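Local structure of putative oxidoreductase (Klebsiella pneumoniae subsp. pneumoniae MGH 78578, 3E82) at residues D278-Y283 with H290-P295. The protein is a putative oxidoreductase of the Gfo/Idh/MocA family that probably binds a nicotinamide dinucleotide through its Rossmann domain. Numbering follows the deposited sequence.
Sequences DPLVIY and HAQATP
Leu-280 and Ile-282 pair with Gln-292 and His-290 in an antiparallel beta hairpin, whose second strand, 289-292, forms one edge of the mixed sheet within this chain, in the C-terminal alpha/beta domain. Two hydrogen-bonded pairs flank the non-hydrogen-bonded pair Val-281 and Ala-291. In the first, Leu-280 N gives to Gln-292 O, and Leu-280 O receives Gln-292 N at 2.8 Å in a more bent bond, with 142° at the hydrogen. The same carbonyl oxygen takes a CA-H...O contact from Ala-291 CA at 3.2 Å. In the second pair, Ile-282 N reaches His-290 O in a nearly straight bond, and His-290 N returns the bond to Ile-282 O.

On the face bearing Leu-280, Ile-282, His-290 and Gln-292, the His-290 ring comes back over Ile-282, its CG set between its own backbone N and carbonyl carbon (chi1 64°). Ile-282 CB lies over one ring face, 3.5 Å from His-290 CE1. Ile-282 CD1 also nears the Gln-292 amide, 3.5 Å from Gln-292 OE1. The Gln-292 chain, extended beyond CG, carries its amide to helix 131-142, where Gln-292 NE2 is hydrogen-bonded to Gln-138 OE1. Leu-280 reaches the same helix at Ile-136; Leu-280 and Gln-292 thus pack this part of the hairpin against it. Ala-291, on the other face with Val-281, meets Pro-279, with Ala-291 CB 3.8 Å from Pro-279 CB.

Beyond the paired strands, a side-chain bond continues the connection. Asp-278 OD2 forms a salt bridge with Lys-252 NZ and accepts a hydrogen bond from Arg-254 N, but the Asp-278 carbonyl faces Thr-294. The threonine hydroxyl sits beside its own backbone N, and Thr-294 OG1 donates to Asp-278 O at 2.7 Å, approaching 20° out of the carbonyl plane.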
ATOM      1  N   ASP B 278      22.237  -6.478  -5.009  1.00 32.24           N
ATOM      2  CA  ASP B 278      21.061  -6.797  -4.205  1.00 30.85           C
ATOM      3  C   ASP B 278      20.192  -7.516  -5.221  1.00 29.17           C
ATOM      4  O   ASP B 278      19.655  -6.906  -6.141  1.00 28.56           O
ATOM      5  CB  ASP B 278      20.358  -5.531  -3.708  1.00 31.48           C
ATOM      6  CG  ASP B 278      19.069  -5.838  -2.954  1.00 32.27           C
ATOM      7  OD1 ASP B 278      19.138  -6.528  -1.915  1.00 33.54           O
ATOM      8  OD2 ASP B 278      17.986  -5.392  -3.396  1.00 32.54           O
ATOM      9  N   PRO B 279      20.042  -8.834  -5.066  1.00 28.47           N
ATOM     10  CA  PRO B 279      19.240  -9.598  -6.012  1.00 27.56           C
ATOM     11  C   PRO B 279      17.737  -9.460  -5.923  1.00 27.29           C
ATOM     12  O   PRO B 279      17.185  -8.976  -4.937  1.00 25.83           O
ATOM     13  CB  PRO B 279      19.684 -11.024  -5.738  1.00 27.75           C
ATOM     14  CG  PRO B 279      19.810 -11.012  -4.255  1.00 27.87           C
ATOM     15  CD  PRO B 279      20.535  -9.701  -3.981  1.00 27.99           C
ATOM     16  N   LEU B 280      17.090  -9.889  -6.993  1.00 25.81           N
ATOM     17  CA  LEU B 280      15.649  -9.900  -7.063  1.00 25.61           C
ATOM     18  C   LEU B 280      15.304 -11.188  -6.317  1.00 26.69           C
ATOM     19  O   LEU B 280      15.948 -12.221  -6.540  1.00 26.46           O
ATOM     20  CB  LEU B 280      15.210  -9.998  -8.522  1.00 24.23           C
ATOM     21  CG  LEU B 280      15.551  -8.802  -9.423  1.00 24.21           C
ATOM     22  CD1 LEU B 280      15.898  -9.294 -10.826  1.00 22.87           C
ATOM     23  CD2 LEU B 280      14.373  -7.828  -9.458  1.00 20.55           C
ATOM     24  N   VAL B 281      14.337 -11.124  -5.409  1.00 25.29           N
ATOM     25  CA  VAL B 281      13.921 -12.314  -4.671  1.00 24.87           C
ATOM     26  C   VAL B 281      12.563 -12.738  -5.240  1.00 24.93           C
ATOM     27  O   VAL B 281      11.570 -12.011  -5.129  1.00 23.86           O
ATOM     28  CB  VAL B 281      13.814 -12.026  -3.148  1.00 26.56           C
ATOM     29  CG1 VAL B 281      13.365 -13.271  -2.411  1.00 26.81           C
ATOM     30  CG2 VAL B 281      15.164 -11.563  -2.609  1.00 25.99           C
ATOM     31  N   ILE B 282      12.537 -13.912  -5.865  1.00 23.07           N
ATOM     32  CA  ILE B 282      11.330 -14.429  -6.501  1.00 22.36           C
ATOM     33  C   ILE B 282      10.683 -15.594  -5.757  1.00 23.48           C
ATOM     34  O   ILE B 282      11.364 -16.533  -5.342  1.00 23.95           O
ATOM     35  CB  ILE B 282      11.639 -14.900  -7.939  1.00 22.02           C
ATOM     36  CG1 ILE B 282      12.231 -13.749  -8.751  1.00 22.24           C
ATOM     37  CG2 ILE B 282      10.379 -15.446  -8.595  1.00 22.97           C
ATOM     38  CD1 ILE B 282      12.737 -14.164 -10.131  1.00 23.27           C
ATOM     39  N   TYR B 283       9.363 -15.525  -5.612  1.00 22.42           N
ATOM     40  CA  TYR B 283       8.575 -16.560  -4.944  1.00 23.76           C
ATOM     41  C   TYR B 283       7.677 -17.205  -5.991  1.00 25.88           C
ATOM     42  O   TYR B 283       6.906 -16.514  -6.651  1.00 26.23           O
ATOM     43  CB  TYR B 283       7.680 -15.941  -3.864  1.00 23.74           C
ATOM     44  CG  TYR B 283       8.425 -15.279  -2.741  1.00 23.75           C
ATOM     45  CD1 TYR B 283       8.816 -16.002  -1.618  1.00 24.22           C
ATOM     46  CD2 TYR B 283       8.763 -13.935  -2.810  1.00 24.67           C
ATOM     47  CE1 TYR B 283       9.524 -15.398  -0.592  1.00 27.67           C
ATOM     48  CE2 TYR B 283       9.471 -13.316  -1.793  1.00 24.93           C
ATOM     49  CZ  TYR B 283       9.851 -14.050  -0.686  1.00 28.90           C
ATOM     50  OH  TYR B 283      10.566 -13.440   0.321  1.00 28.99           O
ATOM     51  N   HIS B 290      13.892 -17.752  -4.439  1.00 32.14           N
ATOM     52  CA  HIS B 290      15.202 -17.940  -5.040  1.00 31.72           C
ATOM     53  C   HIS B 290      15.600 -16.565  -5.551  1.00 32.02           C
ATOM     54  O   HIS B 290      14.742 -15.743  -5.869  1.00 30.43           O
ATOM     55  CB  HIS B 290      15.183 -18.957  -6.187  1.00 32.03           C
ATOM     56  CG  HIS B 290      14.361 -18.544  -7.365  1.00 30.62           C
ATOM     57  ND1 HIS B 290      12.986 -18.635  -7.383  1.00 32.26           N
ATOM     58  CD2 HIS B 290      14.722 -18.068  -8.581  1.00 30.61           C
ATOM     59  CE1 HIS B 290      12.535 -18.237  -8.559  1.00 30.76           C
ATOM     60  NE2 HIS B 290      13.568 -17.888  -9.306  1.00 31.12           N
ATOM     61  N   ALA B 291      16.898 -16.307  -5.616  1.00 31.54           N
ATOM     62  CA  ALA B 291      17.374 -15.011  -6.076  1.00 33.43           C
ATOM     63  C   ALA B 291      17.680 -14.998  -7.565  1.00 33.85           C
ATOM     64  O   ALA B 291      17.908 -16.040  -8.176  1.00 35.51           O
ATOM     65  CB  ALA B 291      18.610 -14.606  -5.290  1.00 31.59           C
ATOM     66  N   GLN B 292      17.656 -13.807  -8.149  1.00 34.24           N
ATOM     67  CA  GLN B 292      17.978 -13.639  -9.559  1.00 33.25           C
ATOM     68  C   GLN B 292      18.820 -12.379  -9.650  1.00 33.27           C
ATOM     69  O   GLN B 292      18.427 -11.323  -9.140  1.00 32.41           O
ATOM     70  CB  GLN B 292      16.722 -13.486 -10.412  1.00 32.77           C
ATOM     71  CG  GLN B 292      17.050 -13.321 -11.891  1.00 33.85           C
ATOM     72  CD  GLN B 292      15.834 -13.399 -12.785  1.00 34.79           C
ATOM     73  OE1 GLN B 292      15.045 -14.339 -12.698  1.00 34.89           O
ATOM     74  NE2 GLN B 292      15.682 -12.413 -13.667  1.00 35.20           N
ATOM     75  N   ALA B 293      19.987 -12.497 -10.273  1.00 32.97           N
ATOM     76  CA  ALA B 293      20.892 -11.362 -10.410  1.00 32.78           C
ATOM     77  C   ALA B 293      20.175 -10.161 -11.013  1.00 31.63           C
ATOM     78  O   ALA B 293      19.426 -10.290 -11.978  1.00 31.16           O
ATOM     79  CB  ALA B 293      22.103 -11.740 -11.270  1.00 32.34           C
ATOM     80  N   THR B 294      20.396  -8.995 -10.412  1.00 31.43           N
ATOM     81  CA  THR B 294      19.799  -7.758 -10.896  1.00 30.05           C
ATOM     82  C   THR B 294      20.701  -7.161 -11.974  1.00 28.84           C
ATOM     83  O   THR B 294      21.914  -7.054 -11.792  1.00 28.49           O
ATOM     84  CB  THR B 294      19.644  -6.725  -9.758  1.00 31.60           C
ATOM     85  OG1 THR B 294      18.877  -7.299  -8.691  1.00 31.10           O
ATOM     86  CG2 THR B 294      18.933  -5.470 -10.266  1.00 29.73           C
ATOM     87  N   PRO B 295      20.118  -6.778 -13.117  1.00 27.08           N
ATOM     88  CA  PRO B 295      20.900  -6.193 -14.208  1.00 26.34           C
ATOM     89  C   PRO B 295      21.517  -4.852 -13.819  1.00 25.51           C
ATOM     90  O   PRO B 295      20.986  -4.128 -12.966  1.00 24.70           O
ATOM     91  CB  PRO B 295      19.881  -6.075 -15.340  1.00 27.35           C
ATOM     92  CG  PRO B 295      18.584  -5.886 -14.603  1.00 27.87           C
ATOM     93  CD  PRO B 295      18.693  -6.872 -13.477  1.00 27.18           C
TER